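PDB 5D2K: 4-oxalocrotonate decarboxylase NahK, which catalyses the metal-assisted decarboxylation of (3E)-2-oxohex-3-enedioate to 2-oxopent-4-enoate and CO2 in bacterial naphthalene degradation. Local coordinates for residues A92-V97 with S170-T175; P111-E116 with P144-I149. The protein carries 1 engineered substitution. All coordinates share one frame; numbering follows the deposited sequence. Where two conformers were deposited one is given.

Contact 1 of 2, residues A92-V97 with S170-T175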
loop_
_atom_site.group_PDB
_atom_site.type_symbol
_atom_site.label_atom_id
_atom_site.label_comp_id
_atom_site.label_asym_id
_atom_site.label_seq_id
_atom_site.Cartn_x
_atom_site.Cartn_y
_atom_site.Cartn_z
ATOM N N ALA A 92 -2.969 7.462 5.334
ATOM C CA ALA A 92 -3.606 8.590 6.012
ATOM C C ALA A 92 -5.107 8.627 5.740
ATOM O O ALA A 92 -5.580 8.124 4.700
ATOM C CB ALA A 92 -2.960 9.899 5.581
ATOM N N ASP A 93 -5.865 9.240 6.647
ATOM C CA ASP A 93 -7.317 9.190 6.514
ATOM C C ASP A 93 -7.835 9.785 5.193
ATOM O O ASP A 93 -8.746 9.213 4.591
ATOM C CB ASP A 93 -8.023 9.838 7.730
ATOM C CG ASP A 93 -7.496 11.219 8.122
ATOM O OD1 ASP A 93 -6.798 11.917 7.353
ATOM O OD2 ASP A 93 -7.859 11.623 9.252
ATOM N N TYR A 94 -7.250 10.881 4.711
ATOM C CA TYR A 94 -7.767 11.504 3.485
ATOM C C TYR A 94 -7.441 10.677 2.233
ATOM O O TYR A 94 -7.911 11.007 1.136
ATOM C CB TYR A 94 -7.244 12.941 3.326
ATOM C CG TYR A 94 -5.749 13.038 3.095
ATOM C CD1 TYR A 94 -5.224 13.009 1.813
ATOM C CD2 TYR A 94 -4.875 13.174 4.160
ATOM C CE1 TYR A 94 -3.849 13.097 1.600
ATOM C CE2 TYR A 94 -3.504 13.257 3.960
ATOM C CZ TYR A 94 -3.002 13.219 2.670
ATOM O OH TYR A 94 -1.639 13.316 2.451
ATOM N N PHE A 95 -6.654 9.604 2.388
ATOM C CA PHE A 95 -6.448 8.644 1.286
ATOM C C PHE A 95 -7.733 7.889 0.957
ATOM O O PHE A 95 -7.869 7.346 -0.147
ATOM C CB PHE A 95 -5.381 7.579 1.618
ATOM C CG PHE A 95 -3.952 8.081 1.726
ATOM C CD1 PHE A 95 -3.618 9.432 1.643
ATOM C CD2 PHE A 95 -2.930 7.151 1.903
ATOM C CE1 PHE A 95 -2.281 9.838 1.746
ATOM C CE2 PHE A 95 -1.598 7.553 2.020
ATOM C CZ PHE A 95 -1.276 8.893 1.941
ATOM N N SER A 96 -8.655 7.798 1.921
ATOM C CA SER A 96 -9.816 6.915 1.787
ATOM C C SER A 96 -10.859 7.425 0.786
ATOM O O SER A 96 -11.163 8.619 0.734
ATOM C CB SER A 96 -10.462 6.704 3.163
ATOM O OG SER A 96 -10.988 7.925 3.675
ATOM N N VAL A 97 -11.401 6.488 0.007
ATOM C CA VAL A 97 -12.428 6.739 -1.006
ATOM C C VAL A 97 -13.550 5.723 -0.786
ATOM O O VAL A 97 -13.280 4.545 -0.562
ATOM C CB VAL A 97 -11.842 6.589 -2.442
ATOM C CG1 VAL A 97 -12.894 6.838 -3.529
ATOM C CG2 VAL A 97 -10.636 7.509 -2.632
ATOM N N SER A 170 1.983 5.437 -1.890
ATOM C CA SER A 170 0.594 5.461 -1.445
ATOM C C SER A 170 -0.077 6.795 -1.748
ATOM O O SER A 170 0.560 7.853 -1.666
ATOM C CB SER A 170 0.517 5.186 0.055
ATOM O OG SER A 170 1.142 3.955 0.388
ATOM N N THR A 171 -1.371 6.761 -2.063
ATOM C CA THR A 171 -2.094 8.021 -2.234
ATOM C C THR A 171 -3.621 7.913 -2.046
ATOM O O THR A 171 -4.214 8.820 -1.458
ATOM C CB THR A 171 -1.755 8.666 -3.625
ATOM O OG1 THR A 171 -1.901 10.090 -3.546
ATOM C CG2 THR A 171 -2.614 8.114 -4.773
ATOM N N ARG A 172 -4.254 6.828 -2.514
ATOM C CA ARG A 172 -5.683 6.605 -2.252
ATOM C C ARG A 172 -5.958 5.129 -2.065
ATOM O O ARG A 172 -5.193 4.294 -2.541
ATOM C CB ARG A 172 -6.583 7.101 -3.395
ATOM C CG ARG A 172 -6.430 8.583 -3.787
ATOM C CD ARG A 172 -7.103 9.529 -2.796
ATOM N NE ARG A 172 -7.000 10.918 -3.270
ATOM C CZ ARG A 172 -6.006 11.746 -2.969
ATOM N NH1 ARG A 172 -5.011 11.356 -2.177
ATOM N NH2 ARG A 172 -6.003 12.979 -3.471
ATOM N N PHE A 173 -7.056 4.814 -1.384
ATOM C CA PHE A 173 -7.538 3.437 -1.367
ATOM C C PHE A 173 -9.056 3.442 -1.294
ATOM O O PHE A 173 -9.663 4.326 -0.689
ATOM C CB PHE A 173 -6.913 2.632 -0.211
ATOM C CG PHE A 173 -7.346 3.065 1.165
ATOM C CD1 PHE A 173 -6.672 4.080 1.845
ATOM C CD2 PHE A 173 -8.417 2.443 1.796
ATOM C CE1 PHE A 173 -7.077 4.469 3.120
ATOM C CE2 PHE A 173 -8.823 2.825 3.065
ATOM C CZ PHE A 173 -8.159 3.837 3.734
ATOM N N ILE A 174 -9.654 2.446 -1.942
ATOM C CA ILE A 174 -11.110 2.334 -2.070
ATOM C C ILE A 174 -11.584 1.006 -1.483
ATOM O O ILE A 174 -11.227 -0.052 -1.997
ATOM C CB ILE A 174 -11.561 2.404 -3.555
ATOM C CG1 ILE A 174 -10.858 3.543 -4.303
ATOM C CG2 ILE A 174 -13.085 2.518 -3.653
ATOM C CD1 ILE A 174 -10.603 3.266 -5.794
ATOM N N THR A 175 -12.381 1.044 -0.420
ATOM C CA THR A 175 -12.916 -0.192 0.153
ATOM C C THR A 175 -14.312 -0.442 -0.396
ATOM O O THR A 175 -15.031 0.501 -0.758
ATOM C CB THR A 175 -12.980 -0.159 1.694
ATOM O OG1 THR A 175 -13.843 0.902 2.122
ATOM C CG2 THR A 175 -11.587 0.024 2.298
HETATM O O HOH W 1 -12.092 3.441 1.565
#

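Contact 2 of 2, residues P111-E116 with P144-I149. With MG (magnesium ion), chain C; OOG (2-oxoadipic acid), chain D.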
loop_
_atom_site.group_PDB
_atom_site.type_symbol
_atom_site.label_atom_id
_atom_site.label_comp_id
_atom_site.label_asym_id
_atom_site.label_seq_id
_atom_site.Cartn_x
_atom_site.Cartn_y
_atom_site.Cartn_z
ATOM N N PRO A 111 -1.460 8.122 -11.847
ATOM C CA PRO A 111 -1.982 7.060 -10.983
ATOM C C PRO A 111 -2.266 5.734 -11.677
ATOM O O PRO A 111 -2.567 5.680 -12.874
ATOM C CB PRO A 111 -3.292 7.658 -10.460
ATOM C CG PRO A 111 -3.739 8.563 -11.569
ATOM C CD PRO A 111 -2.457 9.188 -12.056
ATOM N N LYS A 112 -2.141 4.672 -10.885
ATOM C CA LYS A 112 -2.473 3.313 -11.292
ATOM C C LYS A 112 -3.326 2.680 -10.206
ATOM O O LYS A 112 -3.225 3.074 -9.043
ATOM C CB LYS A 112 -1.222 2.456 -11.493
ATOM C CG LYS A 112 -0.215 2.962 -12.507
ATOM C CD LYS A 112 0.958 1.985 -12.576
ATOM C CE LYS A 112 2.103 2.534 -13.413
ATOM N NZ LYS A 112 1.695 2.746 -14.824
ATOM N N ILE A 113 -4.135 1.688 -10.569
ATOM C CA ILE A 113 -4.887 0.948 -9.556
ATOM C C ILE A 113 -4.404 -0.490 -9.428
ATOM O O ILE A 113 -3.929 -1.085 -10.394
ATOM C CB ILE A 113 -6.408 0.924 -9.818
ATOM C CG1 ILE A 113 -6.723 0.329 -11.193
ATOM C CG2 ILE A 113 -7.007 2.317 -9.657
ATOM C CD1 ILE A 113 -8.167 -0.124 -11.314
ATOM N N GLU A 114 -4.543 -1.015 -8.213
ATOM C CA GLU A 114 -4.191 -2.394 -7.849
ATOM C C GLU A 114 -5.355 -3.027 -7.105
ATOM O O GLU A 114 -5.975 -2.386 -6.255
ATOM C CB GLU A 114 -2.954 -2.441 -6.925
ATOM C CG GLU A 114 -1.741 -1.668 -7.382
ATOM C CD GLU A 114 -0.606 -1.672 -6.353
ATOM O OE1 GLU A 114 -0.845 -1.427 -5.150
ATOM O OE2 GLU A 114 0.544 -1.897 -6.758
ATOM N N ALA A 115 -5.643 -4.297 -7.379
ATOM C CA ALA A 115 -6.647 -5.007 -6.587
ATOM C C ALA A 115 -6.011 -5.748 -5.416
ATOM O O ALA A 115 -5.041 -6.483 -5.593
ATOM C CB ALA A 115 -7.422 -5.977 -7.464
ATOM N N GLU A 116 -6.551 -5.542 -4.215
ATOM C CA GLU A 116 -5.972 -6.142 -3.003
ATOM C C GLU A 116 -7.037 -6.694 -2.073
ATOM O O GLU A 116 -8.227 -6.418 -2.233
ATOM C CB GLU A 116 -5.114 -5.115 -2.235
ATOM C CG GLU A 116 -4.195 -4.304 -3.148
ATOM C CD GLU A 116 -3.017 -3.637 -2.470
ATOM O OE1 GLU A 116 -2.709 -3.927 -1.297
ATOM O OE2 GLU A 116 -2.365 -2.828 -3.153
ATOM N N PRO A 144 -12.447 -6.164 0.788
ATOM C CA PRO A 144 -12.006 -5.931 -0.598
ATOM C C PRO A 144 -11.558 -4.484 -0.768
ATOM O O PRO A 144 -12.287 -3.582 -0.356
ATOM C CB PRO A 144 -13.259 -6.232 -1.419
ATOM C CG PRO A 144 -13.974 -7.287 -0.604
ATOM C CD PRO A 144 -13.780 -6.793 0.837
ATOM N N THR A 145 -10.362 -4.272 -1.313
ATOM C CA THR A 145 -9.780 -2.933 -1.376
ATOM C C THR A 145 -9.008 -2.732 -2.672
ATOM O O THR A 145 -8.163 -3.556 -3.028
ATOM C CB THR A 145 -8.805 -2.674 -0.199
ATOM O OG1 THR A 145 -9.444 -2.966 1.047
ATOM C CG2 THR A 145 -8.326 -1.220 -0.178
ATOM N N VAL A 146 -9.283 -1.626 -3.362
ATOM C CA VAL A 146 -8.512 -1.230 -4.532
ATOM C C VAL A 146 -7.576 -0.093 -4.143
ATOM O O VAL A 146 -8.037 0.928 -3.622
ATOM C CB VAL A 146 -9.436 -0.776 -5.688
ATOM C CG1 VAL A 146 -8.618 -0.267 -6.885
ATOM C CG2 VAL A 146 -10.322 -1.931 -6.126
ATOM N N GLU A 147 -6.270 -0.268 -4.336
ATOM C CA GLU A 147 -5.350 0.830 -4.071
ATOM C C GLU A 147 -5.172 1.685 -5.303
ATOM O O GLU A 147 -5.142 1.177 -6.410
ATOM C CB GLU A 147 -3.969 0.343 -3.618
ATOM C CG GLU A 147 -3.223 1.469 -2.878
ATOM C CD GLU A 147 -1.857 1.092 -2.314
ATOM O OE1 GLU A 147 -1.360 -0.026 -2.566
ATOM O OE2 GLU A 147 -1.272 1.951 -1.619
ATOM N N VAL A 148 -5.052 2.992 -5.095
ATOM C CA VAL A 148 -4.537 3.884 -6.127
ATOM C C VAL A 148 -3.115 4.221 -5.732
ATOM O O VAL A 148 -2.904 4.856 -4.693
ATOM C CB VAL A 148 -5.366 5.168 -6.278
ATOM C CG1 VAL A 148 -4.831 5.996 -7.462
ATOM C CG2 VAL A 148 -6.840 4.836 -6.477
ATOM N N ILE A 149 -2.144 3.777 -6.529
ATOM C CA ILE A 149 -0.755 4.137 -6.263
ATOM C C ILE A 149 -0.308 5.216 -7.225
ATOM O O ILE A 149 -0.836 5.339 -8.332
ATOM C CB ILE A 149 0.200 2.934 -6.347
ATOM C CG1 ILE A 149 0.047 2.203 -7.679
ATOM C CG2 ILE A 149 0.000 2.008 -5.139
ATOM C CD1 ILE A 149 1.156 1.166 -7.927
HETATM MG MG MG C . -0.622 -1.826 -3.097
HETATM C C2 OOG D . 5.004 0.596 -4.879
HETATM C C3 OOG D . 3.687 0.206 -4.232
HETATM C C4 OOG D . 3.566 -1.300 -4.124
HETATM C C6 OOG D . 1.718 -3.133 -3.963
HETATM O O4 OOG D . 0.562 -3.470 -3.617
HETATM O O3 OOG D . 2.483 -3.953 -4.533
HETATM C C5 OOG D . 2.175 -1.720 -3.702
HETATM C C1 OOG D . 4.804 0.839 -6.361
HETATM O O1 OOG D . 5.003 1.985 -6.862
HETATM O O2 OOG D . 4.443 -0.116 -7.097
HETATM O O5 OOG D . 1.399 -0.966 -3.156
HETATM O O HOH W 2 -0.437 -2.442 -1.109
#

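Contact 1 of 2, residues A92-V97 with S170-T175
Phe95 CB approaches the Phe173 ring obliquely, 3.7 Å from Phe173 CD1. Phe173 CG sits between the backbone N and the carbonyl carbon (chi1 68°), turning the ring toward Phe95 CB and Ser96. There Ser96 CA lies over one ring face in a CH-pi contact, 4.1 Å from the centroid and 18° off the normal. The Phe95 ring lies flat between backbones, Ala92 N over one face and Thr171 C over the other, with CE2 reaching Ser170 CB. Arg172 bends at chi2 (-76°), bringing NH1 back to Thr171 O at 2.8 Å, the acceptor within its guanidinium plane, while Tyr94 O lies over a guanidinium face. Val97 and Ile174 lie side by side, Val97 CB 3.7 Å from Ile174 CG1. Two parallel-strand bonds fix the register: Phe173 N to Phe95 O, and Val97 N to Phe173 O, each 2.9 Å. A water accepts from Thr175 N and donates to Val97 O at 2.7 Å, extending the pairing. Short strand 96-97 thus borders strand 170-175, whose other neighbour is strand 139-149; Phe173 also packs on Val66 of strand 65-71 and on Phe236 and Met238 of strand 236-238.

Contact 2 of 2, residues P111-E116 with P144-I149
Glu114, Glu116 and Glu147 each give one carboxylate oxygen to the magnesium ion: Glu114 OE1 lies 2.1 Å from the metal, Glu116 OE2 and Glu147 OE1 2.0 Å each. 2-Oxoadipic acid chelates it through O4 and O5, and a water supplies the sixth donor atom. That water also donates to Glu116 OE1 at 2.7 Å, so both oxygens of this carboxylate serve the site. Binding is one-oxygen throughout, since the second oxygens stay well beyond bonding distance; Glu114 OE2 instead pairs with Lys77 and Glu147 OE2 with Lys69, two lysines that also hydrogen-bond the ligand and probably offset the gathered negative charge. Glu147 CG is anti to its own N (chi1 -159°) and the chain runs on extended, carrying OE1 up to the metal from strand 139-149. The three glutamates share one face of an antiparallel pair in the fumarylacetoacetate hydrolase C-terminal fold, Glu114 and Glu116 two residues apart on one strand and Glu147 directly across from Glu114. Ile149 follows on this face: its CD1 meets Glu114 OE2 at 3.3 Å, the two side chains crossing at about a right angle, and Ile149 CG2 lies against Glu114 OE1. Cutting this side chain back to CB, as an alanine here would, is likely to open a gap beside the Glu114 carboxylate and the ligand. Behind this shell, reciprocal backbone bonds set the register: Glu114 N to Glu147 O and Glu147 N to Glu114 O, both 2.9 Å. On the reverse face, Ile113 CB touches Val146 CG1, while Ile254 and Val256 of strand 253-258 cover Ile113, Ala115 and Val146.

In the fold
Contacts 1 and 2 have centres about 10 Å apart and belong to one mixed sheet. Along the chain, 111-116 and 144-149 both fall between 92-97 and 170-175, so the chain enters and leaves contact 2 before it returns to complete contact 1. Their join is direct: strands 139-149 and 170-175 are antiparallel neighbours, with probable hydrogen bonds from Ile174 N to Val146 O (2.8 Å) and from Val148 N to Arg172 O (2.9 Å). Four strands therefore follow across the sheet as 96-97, 170-175, 139-149 and 112-121. Contact 2 holds the metal itself; contact 1 approaches the same pocket through Ser170, whose side chain is about 6 Å from 2-oxoadipic acid and touches Glu147.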